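Local coordinates for hypothetical Thioesterase Protein SP_1851 (Streptococcus pneumoniae serotype 4, PDB 4XY5) that probably hydrolyses the thioester bond of acyl-coenzyme A substrates, as hotdog-fold thioesterases of the PaaI type do, at residues A[68-74]-A[120-126]; A[25-29]-A[91-95]; A[42-46]-A[80-84]; A[12-16]-A[52-57]. The protein carries 1 engineered substitution. One frame throughout, in Å; residues are numbered along the deposited sequence.

Contact 1: residues A[68-74]-A[120-126]; sequences DGVTLQS and TFTMFVT
With chi1 of Ser74 at -179°, its OG swings away from the backbone N and over one face of the Phe121 ring, 3.2 Å from CE1. From there it also donates to Thr120 O at 3.2 Å, coming from above the carbonyl plane. Thr71 sends its methyl CG2 to the edge of the same ring, 3.8 Å from Phe121 CD1. The other branch of Thr71, its hydroxyl OG1, sits 3.2 Å from Met123 SD, where two bends in the methionine chain have placed the sulfur. On the other face Leu72, Val70 and Phe124 make an apolar patch beside the polar Gln73 and Thr122: Leu72 CG rests 3.7 Å from Phe124 CB, and Val70 CG1 reaches the edge of the Phe124 ring. Between these faces run the backbone bonds of two antiparallel strands. Val70 and Phe124 form an antiparallel hydrogen-bonded pair. Past the non-hydrogen-bonded pair Thr71-Met123 the register slips by one: Leu72 and Gln73 both face Thr122, a classic beta bulge. Thr122 O takes a short bond from Leu72 N at 2.7 Å and a weak one from Gln73 N at 3.3 Å, while Thr122 N returns to Gln73 O at 2.9 Å. The two strand directions make an angle of 141°, a twisted antiparallel pair. Phe121 and Met123 lie against helix 47-64, where Phe121 meets Phe51 and Ser58, and strand 101-109 pairs with the far side of 115-127. Strand 68-78 is outermost within this chain, but Gln73 and Ser74 pair with a strand of the second subunit, which continues the sheet.

Contact 2: residues A[25-29]-A[91-95]; sequences DGHVV and KGECV
Gly26 O is held by two groups of the facing strand: Cys94 N donates to it at 3.0 Å in the carbonyl plane, and the CA-H of Glu93 points at it with Glu93 CA 3.1 Å away. Next along, Val28 and Gly92 exchange two backbone bonds, Val28 N to Gly92 O and Gly92 N to Val28 O, each 2.9 Å. His27 and Glu93 lie side by side on one face and point the same way, ring and carboxylate planes 54° apart. Their touch is apolar, His27 CD2 against Glu93 CB at 3.7 Å. The rotation of the imidazole is fixed from its other side, since ND1 donates to Asp25 O at 2.9 Å with that oxygen in the ring plane. Further on, Val29 CG2 runs alongside Lys91 CG at 4.0 Å. Val28 faces the opposite way and packs on Ile57, Leu60 and Val61 of helix 47-64, while Gly92 across from it has no side chain, and Ile57 packs against its backbone. Asp25 and Gly26 have the backbone angles of a type I' turn, which joins strands 19-24 and 27-33 in a hairpin, and Ser64 OG accepts from Gly26 N. The hairpin is thus stitched to strand 87-97 as part of the antiparallel sheet that wraps the long helix in the hotdog fold.

Contact 3: residues A[42-46]-A[80-84]; sequences YGNAH and KAGKL
Lys83 and Asn44 run side by side, and the lysine, folded back by bends at chi2 and chi3, donates from NZ to Asn44 OD1 at 2.8 Å with a C=O...N angle of 164°. Ala81 CB lies 3.8 Å from the same Asn44 OD1. Beside this bond the two loops join through their backbones: Ala45 N donates to Gly82 O at 2.9 Å, approaching from above the carbonyl plane, and Ala45 CB leans on Gly82 CA at 3.9 Å. Two waters widen the junction. One links Gly43 O to Leu84 N; the other donates to Ala45 O at 2.7 Å and accepts from Gly82 N at 3.0 Å. A second shell sets these pieces in place. Asn40 OD1 accepts from the backbone N of both Tyr42 and Asn44, and Asp86 OD2 holds Lys83 N. Right after Ala45, His46 takes the N-cap position of helix 47-64, its ND1 bonded to Gly48 N and its NE2 to Gln56 OE1 of the second subunit. Tyr42 OH likewise bonds Asp68 of that subunit. The junction thus joins the loop before helix 47-64 to the loop after strand 68-78, next to the His-Gly-Gly sequence that in many hotdog thioesterases lies at an active site between two subunits, as is probable here.

Contact 4: residues A[12-16]-A[52-57]; sequences ISAFE and TLCAQI. Engineered in segment 52-57: Ala55 (natural residue Asp).
The Phe15 ring carries Leu53 CD2 over one face, a CH-pi contact in which the methyl is 3.8 Å from the ring centroid and 19° off the normal. At its edge, near the ring plane, lie Ile57 CD1, 3.8 Å from Phe15 CZ, and Thr52 O, 3.8 Å from Phe15 CE2. Gln56 comes in obliquely, its CB 3.4 Å from Phe15 CE2, with the amide plane turned 57° from the ring. CG of Gln56 stands anti to the backbone N (chi1 -177°), and the bend beyond it leads the amide to its partner, His46 of the second subunit. All this happens on one side of helix 47-64, the long central helix of the hotdog fold. The sheet also packs on this helix: Leu53 touches Leu88 and Ile90, and Ile57 touches Val28 and Val106. One residue before the phenylalanine, Ala14 CB meets Thr52 CG2 at 3.7 Å. Thr52 OG1 bonds Gly48 O, one turn back along the helix, and CG2 is left pointing to the strand. Strand 12-14 itself pairs antiparallel with a strand of the second subunit, and Phe9 of the second subunit meets the Phe15 ring edge-to-face.

Contact 4 is the deeply buried one, its centre about 6 Å from the centre of the chain, and is held by van der Waals and CH-pi contacts, with no hydrogen bond between its segments. Contacts 1 and 2 hold two seams of the same antiparallel sheet and live by backbone bonds; both lean on the helix of contact 4, through Phe121 against Cys54 and engineered Ala55, and through Val28 and Gly92 against Ile57. Contact 3, without regular strands, lies near the surface and relies on a lysine-asparagine bond, a single backbone bond and bridging waters; His46 touches Ile12 of contact 4. Contacts 1, 3 and 4 all meet the second subunit, contacts 1 and 4 through strand pairing.

Contact 1: residues A[68-74]-A[120-126]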
loop_
_atom_site.group_PDB
_atom_site.type_symbol
_atom_site.label_atom_id
_atom_site.label_comp_id
_atom_site.label_asym_id
_atom_site.label_seq_id
_atom_site.Cartn_x
_atom_site.Cartn_y
_atom_site.Cartn_z
ATOM N N ASP A 68 -3.493 10.367 20.794
ATOM C CA ASP A 68 -4.711 9.890 20.161
ATOM C C ASP A 68 -4.486 9.946 18.665
ATOM O O ASP A 68 -3.732 10.792 18.181
ATOM C CB ASP A 68 -5.923 10.734 20.545
ATOM C CG ASP A 68 -6.287 10.601 22.000
ATOM O OD1 ASP A 68 -6.487 9.454 22.467
ATOM O OD2 ASP A 68 -6.361 11.644 22.679
ATOM N N GLY A 69 -5.132 9.053 17.926
ATOM C CA GLY A 69 -4.955 9.055 16.491
ATOM C C GLY A 69 -5.944 8.234 15.696
ATOM O O GLY A 69 -6.719 7.449 16.245
ATOM N N VAL A 70 -5.889 8.423 14.380
ATOM C CA VAL A 70 -6.751 7.728 13.440
ATOM C C VAL A 70 -5.890 7.251 12.269
ATOM O O VAL A 70 -4.924 7.914 11.899
ATOM C CB VAL A 70 -7.898 8.647 12.946
ATOM C CG1 VAL A 70 -7.333 9.892 12.281
ATOM C CG2 VAL A 70 -8.837 7.906 12.007
ATOM N N THR A 71 -6.217 6.087 11.719
ATOM C CA THR A 71 -5.497 5.566 10.557
ATOM C C THR A 71 -5.877 6.332 9.293
ATOM O O THR A 71 -7.061 6.532 9.017
ATOM C CB THR A 71 -5.778 4.064 10.360
ATOM O OG1 THR A 71 -5.598 3.380 11.607
ATOM C CG2 THR A 71 -4.828 3.466 9.327
ATOM N N LEU A 72 -4.865 6.770 8.541
ATOM C CA LEU A 72 -5.051 7.418 7.246
ATOM C C LEU A 72 -4.976 6.406 6.120
ATOM O O LEU A 72 -5.695 6.488 5.125
ATOM C CB LEU A 72 -3.976 8.483 6.994
ATOM C CG LEU A 72 -4.092 9.876 7.589
ATOM C CD1 LEU A 72 -2.888 10.693 7.135
ATOM C CD2 LEU A 72 -5.382 10.515 7.133
ATOM N N GLN A 73 -4.054 5.470 6.279
ATOM C CA GLN A 73 -3.735 4.544 5.218
ATOM C C GLN A 73 -3.075 3.319 5.792
ATOM O O GLN A 73 -2.306 3.407 6.734
ATOM C CB GLN A 73 -2.806 5.227 4.194
ATOM C CG GLN A 73 -2.655 4.484 2.894
ATOM C CD GLN A 73 -1.668 3.344 2.968
ATOM O OE1 GLN A 73 -0.785 3.314 3.827
ATOM N NE2 GLN A 73 -1.798 2.404 2.038
ATOM N N SER A 74 -3.358 2.159 5.222
ATOM C CA SER A 74 -2.628 0.988 5.661
ATOM C C SER A 74 -2.346 0.056 4.501
ATOM O O SER A 74 -3.147 -0.042 3.575
ATOM C CB SER A 74 -3.404 0.237 6.739
ATOM O OG SER A 74 -2.642 -0.876 7.163
ATOM N N THR A 120 1.781 -2.064 7.504
ATOM C CA THR A 120 2.314 -0.771 7.886
ATOM C C THR A 120 1.162 0.205 7.915
ATOM O O THR A 120 0.373 0.273 6.969
ATOM C CB THR A 120 3.413 -0.301 6.910
ATOM O OG1 THR A 120 4.519 -1.203 7.002
ATOM C CG2 THR A 120 3.884 1.100 7.249
ATOM N N PHE A 121 1.050 0.930 9.023
ATOM C CA PHE A 121 -0.026 1.881 9.229
ATOM C C PHE A 121 0.464 3.314 9.272
ATOM O O PHE A 121 1.416 3.612 9.978
ATOM C CB PHE A 121 -0.738 1.563 10.541
ATOM C CG PHE A 121 -1.538 0.320 10.482
ATOM C CD1 PHE A 121 -2.901 0.377 10.244
ATOM C CD2 PHE A 121 -0.935 -0.911 10.653
ATOM C CE1 PHE A 121 -3.652 -0.784 10.186
ATOM C CE2 PHE A 121 -1.691 -2.067 10.592
ATOM C CZ PHE A 121 -3.036 -1.993 10.351
ATOM N N THR A 122 -0.203 4.185 8.513
ATOM C CA THR A 122 0.059 5.612 8.550
ATOM C C THR A 122 -1.049 6.266 9.347
ATOM O O THR A 122 -2.179 6.380 8.877
ATOM C CB THR A 122 0.133 6.222 7.135
ATOM O OG1 THR A 122 1.159 5.551 6.398
ATOM C CG2 THR A 122 0.478 7.694 7.212
ATOM N N MET A 123 -0.718 6.675 10.565
ATOM C CA MET A 123 -1.706 7.225 11.482
ATOM C C MET A 123 -1.591 8.742 11.549
ATOM O O MET A 123 -0.497 9.289 11.510
ATOM C CB MET A 123 -1.536 6.627 12.883
ATOM C CG MET A 123 -1.225 5.130 12.925
ATOM S SD MET A 123 -2.638 4.017 12.696
ATOM C CE MET A 123 -3.601 4.323 14.188
ATOM N N PHE A 124 -2.734 9.409 11.648
ATOM C CA PHE A 124 -2.782 10.854 11.820
ATOM C C PHE A 124 -2.978 11.162 13.303
ATOM O O PHE A 124 -3.964 10.735 13.904
ATOM C CB PHE A 124 -3.911 11.451 10.977
ATOM C CG PHE A 124 -3.984 12.954 11.023
ATOM C CD1 PHE A 124 -3.076 13.726 10.320
ATOM C CD2 PHE A 124 -4.973 13.591 11.755
ATOM C CE1 PHE A 124 -3.145 15.109 10.356
ATOM C CE2 PHE A 124 -5.048 14.971 11.793
ATOM C CZ PHE A 124 -4.136 15.731 11.096
ATOM N N VAL A 125 -2.017 11.864 13.897
ATOM C CA VAL A 125 -2.093 12.226 15.307
ATOM C C VAL A 125 -3.125 13.332 15.491
ATOM O O VAL A 125 -2.994 14.414 14.921
ATOM C CB VAL A 125 -0.728 12.695 15.858
ATOM C CG1 VAL A 125 -0.802 12.886 17.370
ATOM C CG2 VAL A 125 0.372 11.703 15.493
ATOM N N THR A 126 -4.159 13.058 16.278
ATOM C CA THR A 126 -5.237 14.021 16.465
ATOM C C THR A 126 -5.024 14.876 17.716
ATOM O O THR A 126 -5.417 16.046 17.754
ATOM C CB THR A 126 -6.598 13.316 16.547
ATOM O OG1 THR A 126 -6.579 12.358 17.612
ATOM C CG2 THR A 126 -6.897 12.588 15.244
HETATM O O HOH W 1 0.929 2.833 5.478
#

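Contact 2: residues A[25-29]-A[91-95]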
loop_
_atom_site.group_PDB
_atom_site.type_symbol
_atom_site.label_atom_id
_atom_site.label_comp_id
_atom_site.label_asym_id
_atom_site.label_seq_id
_atom_site.Cartn_x
_atom_site.Cartn_y
_atom_site.Cartn_z
ATOM N N ASP A 25 5.726 2.685 25.466
ATOM C CA ASP A 25 6.680 3.495 24.717
ATOM C C ASP A 25 6.762 3.115 23.244
ATOM O O ASP A 25 7.850 2.963 22.692
ATOM C CB ASP A 25 8.064 3.386 25.370
ATOM C CG ASP A 25 8.045 3.772 26.835
ATOM O OD1 ASP A 25 7.479 4.843 27.151
ATOM O OD2 ASP A 25 8.573 2.995 27.669
ATOM N N GLY A 26 5.603 2.934 22.619
ATOM C CA GLY A 26 5.543 2.707 21.187
ATOM C C GLY A 26 5.759 1.267 20.771
ATOM O O GLY A 26 5.971 0.989 19.600
ATOM N N HIS A 27 5.687 0.351 21.727
ATOM C CA HIS A 27 5.899 -1.063 21.450
ATOM C C HIS A 27 4.817 -1.870 22.132
ATOM O O HIS A 27 4.604 -1.735 23.331
ATOM C CB HIS A 27 7.274 -1.514 21.935
ATOM C CG HIS A 27 8.404 -0.847 21.220
ATOM N ND1 HIS A 27 8.769 0.460 21.467
ATOM C CD2 HIS A 27 9.228 -1.290 20.243
ATOM C CE1 HIS A 27 9.781 0.787 20.684
ATOM N NE2 HIS A 27 10.078 -0.256 19.930
ATOM N N VAL A 28 4.140 -2.706 21.352
ATOM C CA VAL A 28 2.983 -3.442 21.822
ATOM C C VAL A 28 3.101 -4.890 21.379
ATOM O O VAL A 28 3.514 -5.161 20.259
ATOM C CB VAL A 28 1.676 -2.824 21.271
ATOM C CG1 VAL A 28 0.487 -3.750 21.523
ATOM C CG2 VAL A 28 1.445 -1.442 21.875
ATOM N N VAL A 29 2.779 -5.817 22.273
ATOM C CA VAL A 29 2.672 -7.233 21.927
ATOM C C VAL A 29 1.361 -7.789 22.495
ATOM O O VAL A 29 1.118 -7.705 23.702
ATOM C CB VAL A 29 3.851 -8.059 22.483
ATOM C CG1 VAL A 29 3.647 -9.540 22.192
ATOM C CG2 VAL A 29 5.174 -7.569 21.904
ATOM N N LYS A 91 2.813 -8.071 17.023
ATOM C CA LYS A 91 3.800 -7.130 17.541
ATOM C C LYS A 91 3.766 -5.860 16.730
ATOM O O LYS A 91 4.002 -5.899 15.528
ATOM C CB LYS A 91 5.205 -7.732 17.482
ATOM C CG LYS A 91 5.349 -9.051 18.230
ATOM C CD LYS A 91 6.802 -9.530 18.204
ATOM C CE LYS A 91 7.018 -10.682 19.179
ATOM N NZ LYS A 91 8.469 -11.021 19.289
ATOM N N GLY A 92 3.495 -4.737 17.387
ATOM C CA GLY A 92 3.484 -3.459 16.699
ATOM C C GLY A 92 4.523 -2.527 17.292
ATOM O O GLY A 92 4.800 -2.568 18.502
ATOM N N GLU A 93 5.105 -1.691 16.447
ATOM C CA GLU A 93 6.017 -0.680 16.947
ATOM C C GLU A 93 5.958 0.566 16.085
ATOM O O GLU A 93 5.672 0.495 14.892
ATOM C CB GLU A 93 7.438 -1.217 17.006
ATOM C CG GLU A 93 8.126 -1.298 15.665
ATOM C CD GLU A 93 9.582 -1.693 15.789
ATOM O OE1 GLU A 93 9.850 -2.876 16.083
ATOM O OE2 GLU A 93 10.460 -0.824 15.597
ATOM N N CYS A 94 6.210 1.715 16.700
ATOM C CA CYS A 94 6.281 2.954 15.954
ATOM C C CYS A 94 7.653 3.075 15.332
ATOM O O CYS A 94 8.652 3.170 16.045
ATOM C CB CYS A 94 6.007 4.153 16.852
ATOM S SG CYS A 94 5.918 5.698 15.945
ATOM N N VAL A 95 7.713 3.055 14.009
ATOM C CA VAL A 95 8.994 3.172 13.332
ATOM C C VAL A 95 9.308 4.626 13.060
ATOM O O VAL A 95 10.476 5.002 12.929
ATOM C CB VAL A 95 9.029 2.374 12.014
ATOM C CG1 VAL A 95 8.836 0.910 12.299
ATOM C CG2 VAL A 95 7.978 2.877 11.066
#

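Contact 3: residues A[42-46]-A[80-84]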
loop_
_atom_site.group_PDB
_atom_site.type_symbol
_atom_site.label_atom_id
_atom_site.label_comp_id
_atom_site.label_asym_id
_atom_site.label_seq_id
_atom_site.Cartn_x
_atom_site.Cartn_y
_atom_site.Cartn_z
ATOM N N TYR A 42 -12.616 -20.661 3.141
ATOM C CA TYR A 42 -11.683 -21.757 2.901
ATOM C C TYR A 42 -11.097 -22.342 4.178
ATOM O O TYR A 42 -10.254 -23.232 4.118
ATOM C CB TYR A 42 -10.538 -21.297 1.998
ATOM C CG TYR A 42 -10.987 -20.669 0.699
ATOM C CD1 TYR A 42 -11.660 -21.413 -0.261
ATOM C CD2 TYR A 42 -10.724 -19.336 0.427
ATOM C CE1 TYR A 42 -12.065 -20.847 -1.451
ATOM C CE2 TYR A 42 -11.123 -18.759 -0.764
ATOM C CZ TYR A 42 -11.794 -19.521 -1.698
ATOM O OH TYR A 42 -12.198 -18.957 -2.883
ATOM N N GLY A 43 -11.533 -21.837 5.326
ATOM C CA GLY A 43 -11.090 -22.357 6.606
ATOM C C GLY A 43 -9.782 -21.761 7.081
ATOM O O GLY A 43 -9.167 -22.254 8.023
ATOM N N ASN A 44 -9.346 -20.699 6.413
ATOM C CA ASN A 44 -8.140 -19.985 6.811
ATOM C C ASN A 44 -8.527 -18.718 7.573
ATOM O O ASN A 44 -9.667 -18.267 7.479
ATOM C CB ASN A 44 -7.286 -19.659 5.588
ATOM C CG ASN A 44 -6.710 -20.905 4.935
ATOM O OD1 ASN A 44 -6.332 -21.859 5.615
ATOM N ND2 ASN A 44 -6.658 -20.908 3.615
ATOM N N ALA A 45 -7.604 -18.160 8.347
ATOM C CA ALA A 45 -7.898 -16.903 9.022
ATOM C C ALA A 45 -8.214 -15.873 7.950
ATOM O O ALA A 45 -7.463 -15.731 6.984
ATOM C CB ALA A 45 -6.733 -16.448 9.891
ATOM N N HIS A 46 -9.334 -15.182 8.123
ATOM C CA HIS A 46 -9.819 -14.212 7.158
ATOM C C HIS A 46 -8.820 -13.057 7.050
ATOM O O HIS A 46 -8.255 -12.641 8.056
ATOM C CB HIS A 46 -11.199 -13.714 7.590
ATOM C CG HIS A 46 -11.955 -13.009 6.512
ATOM N ND1 HIS A 46 -11.607 -11.755 6.058
ATOM C CD2 HIS A 46 -13.043 -13.381 5.798
ATOM C CE1 HIS A 46 -12.445 -11.388 5.106
ATOM N NE2 HIS A 46 -13.330 -12.354 4.934
ATOM N N LYS A 80 1.474 -16.272 5.050
ATOM C CA LYS A 80 1.224 -17.662 5.403
ATOM C C LYS A 80 -0.118 -17.709 6.086
ATOM O O LYS A 80 -0.462 -16.794 6.832
ATOM C CB LYS A 80 2.331 -18.203 6.315
ATOM C CG LYS A 80 2.047 -19.569 6.957
ATOM C CD LYS A 80 3.288 -20.090 7.690
ATOM C CE LYS A 80 2.991 -21.331 8.528
ATOM N NZ LYS A 80 2.398 -22.433 7.718
ATOM N N ALA A 81 -0.894 -18.750 5.809
ATOM C CA ALA A 81 -2.238 -18.846 6.368
ATOM C C ALA A 81 -2.228 -18.972 7.885
ATOM O O ALA A 81 -1.377 -19.651 8.454
ATOM C CB ALA A 81 -2.977 -20.029 5.758
ATOM N N GLY A 82 -3.178 -18.306 8.536
ATOM C CA GLY A 82 -3.492 -18.614 9.919
ATOM C C GLY A 82 -4.522 -19.732 9.930
ATOM O O GLY A 82 -5.364 -19.814 9.035
ATOM N N LYS A 83 -4.457 -20.598 10.937
ATOM C CA LYS A 83 -5.374 -21.739 11.016
ATOM C C LYS A 83 -6.111 -21.782 12.350
ATOM O O LYS A 83 -5.656 -21.202 13.329
ATOM C CB LYS A 83 -4.612 -23.053 10.816
ATOM C CG LYS A 83 -3.677 -23.073 9.619
ATOM C CD LYS A 83 -4.427 -23.098 8.295
ATOM C CE LYS A 83 -5.377 -24.280 8.216
ATOM N NZ LYS A 83 -6.159 -24.287 6.942
ATOM N N LEU A 84 -7.245 -22.478 12.386
ATOM C CA LEU A 84 -7.962 -22.680 13.640
ATOM C C LEU A 84 -7.010 -23.162 14.745
ATOM O O LEU A 84 -6.175 -24.030 14.507
ATOM C CB LEU A 84 -9.108 -23.679 13.442
ATOM C CG LEU A 84 -10.010 -23.896 14.663
ATOM C CD1 LEU A 84 -10.776 -22.621 14.999
ATOM C CD2 LEU A 84 -10.960 -25.065 14.448
HETATM O O HOH W 2 -8.468 -23.621 10.050
HETATM O O HOH W 3 -4.967 -16.800 6.593
#

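Contact 4: residues A[12-16]-A[52-57]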
loop_
_atom_site.group_PDB
_atom_site.type_symbol
_atom_site.label_atom_id
_atom_site.label_comp_id
_atom_site.label_asym_id
_atom_site.label_seq_id
_atom_site.Cartn_x
_atom_site.Cartn_y
_atom_site.Cartn_z
ATOM N N ILE A 12 -17.614 -11.896 10.657
ATOM C CA ILE A 12 -16.187 -12.071 10.862
ATOM C C ILE A 12 -15.829 -11.240 12.079
ATOM O O ILE A 12 -16.104 -10.047 12.111
ATOM C CB ILE A 12 -15.386 -11.622 9.625
ATOM C CG1 ILE A 12 -15.774 -12.490 8.426
ATOM C CG2 ILE A 12 -13.883 -11.685 9.884
ATOM C CD1 ILE A 12 -15.992 -11.701 7.163
ATOM N N SER A 13 -15.256 -11.869 13.099
ATOM C CA SER A 13 -15.015 -11.182 14.347
ATOM C C SER A 13 -13.536 -11.245 14.731
ATOM O O SER A 13 -12.830 -12.163 14.336
ATOM C CB SER A 13 -15.889 -11.789 15.456
ATOM O OG SER A 13 -15.710 -11.079 16.664
ATOM N N ALA A 14 -13.080 -10.258 15.493
ATOM C CA ALA A 14 -11.685 -10.207 15.939
ATOM C C ALA A 14 -11.616 -9.782 17.393
ATOM O O ALA A 14 -12.351 -8.889 17.804
ATOM C CB ALA A 14 -10.877 -9.240 15.061
ATOM N N PHE A 15 -10.728 -10.415 18.161
ATOM C CA PHE A 15 -10.573 -10.177 19.603
ATOM C C PHE A 15 -11.734 -10.672 20.466
ATOM O O PHE A 15 -12.132 -10.007 21.426
ATOM C CB PHE A 15 -10.331 -8.698 19.889
ATOM C CG PHE A 15 -9.046 -8.172 19.282
ATOM C CD1 PHE A 15 -7.828 -8.430 19.895
ATOM C CD2 PHE A 15 -9.067 -7.452 18.098
ATOM C CE1 PHE A 15 -6.642 -7.965 19.346
ATOM C CE2 PHE A 15 -7.887 -6.977 17.539
ATOM C CZ PHE A 15 -6.674 -7.233 18.160
ATOM N N GLU A 16 -12.247 -11.851 20.146
ATOM C CA GLU A 16 -13.152 -12.544 21.057
ATOM C C GLU A 16 -12.371 -13.038 22.273
ATOM O O GLU A 16 -12.933 -13.231 23.355
ATOM C CB GLU A 16 -13.852 -13.695 20.340
ATOM C CG GLU A 16 -14.782 -13.200 19.244
ATOM C CD GLU A 16 -15.754 -14.250 18.748
ATOM O OE1 GLU A 16 -16.731 -13.862 18.074
ATOM O OE2 GLU A 16 -15.539 -15.452 19.013
ATOM N N THR A 52 -7.538 -6.640 11.045
ATOM C CA THR A 52 -8.110 -5.988 12.203
ATOM C C THR A 52 -7.222 -6.205 13.439
ATOM O O THR A 52 -7.056 -5.295 14.251
ATOM C CB THR A 52 -9.559 -6.485 12.460
ATOM O OG1 THR A 52 -10.389 -6.092 11.348
ATOM C CG2 THR A 52 -10.135 -5.886 13.754
ATOM N N LEU A 53 -6.648 -7.395 13.573
ATOM C CA LEU A 53 -5.664 -7.618 14.638
ATOM C C LEU A 53 -4.556 -6.564 14.542
ATOM O O LEU A 53 -4.204 -5.935 15.540
ATOM C CB LEU A 53 -5.065 -9.024 14.559
ATOM C CG LEU A 53 -5.993 -10.231 14.722
ATOM C CD1 LEU A 53 -5.197 -11.529 14.662
ATOM C CD2 LEU A 53 -6.784 -10.171 16.041
ATOM N N CYS A 54 -4.042 -6.339 13.335
ATOM C CA CYS A 54 -2.947 -5.382 13.156
ATOM C C CYS A 54 -3.375 -3.942 13.449
ATOM O O CYS A 54 -2.628 -3.174 14.072
ATOM C CB CYS A 54 -2.383 -5.455 11.733
ATOM S SG CYS A 54 -1.569 -7.002 11.376
ATOM N N ALA A 55 -4.568 -3.570 12.991
ATOM C CA ALA A 55 -5.036 -2.193 13.162
ATOM C C ALA A 55 -5.285 -1.852 14.620
ATOM O O ALA A 55 -4.992 -0.740 15.073
ATOM C CB ALA A 55 -6.302 -1.951 12.350
ATOM N N GLN A 56 -5.856 -2.798 15.354
ATOM C CA GLN A 56 -6.068 -2.590 16.777
ATOM C C GLN A 56 -4.726 -2.398 17.499
ATOM O O GLN A 56 -4.555 -1.469 18.303
ATOM C CB GLN A 56 -6.839 -3.766 17.359
ATOM C CG GLN A 56 -7.179 -3.626 18.835
ATOM C CD GLN A 56 -8.202 -2.537 19.111
ATOM O OE1 GLN A 56 -8.697 -1.869 18.198
ATOM N NE2 GLN A 56 -8.521 -2.348 20.385
ATOM N N ILE A 57 -3.751 -3.235 17.168
ATOM C CA ILE A 57 -2.443 -3.127 17.811
ATOM C C ILE A 57 -1.756 -1.820 17.392
ATOM O O ILE A 57 -1.083 -1.182 18.197
ATOM C CB ILE A 57 -1.553 -4.377 17.517
ATOM C CG1 ILE A 57 -1.760 -5.437 18.609
ATOM C CG2 ILE A 57 -0.062 -4.022 17.501
ATOM C CD1 ILE A 57 -3.223 -5.855 18.834
#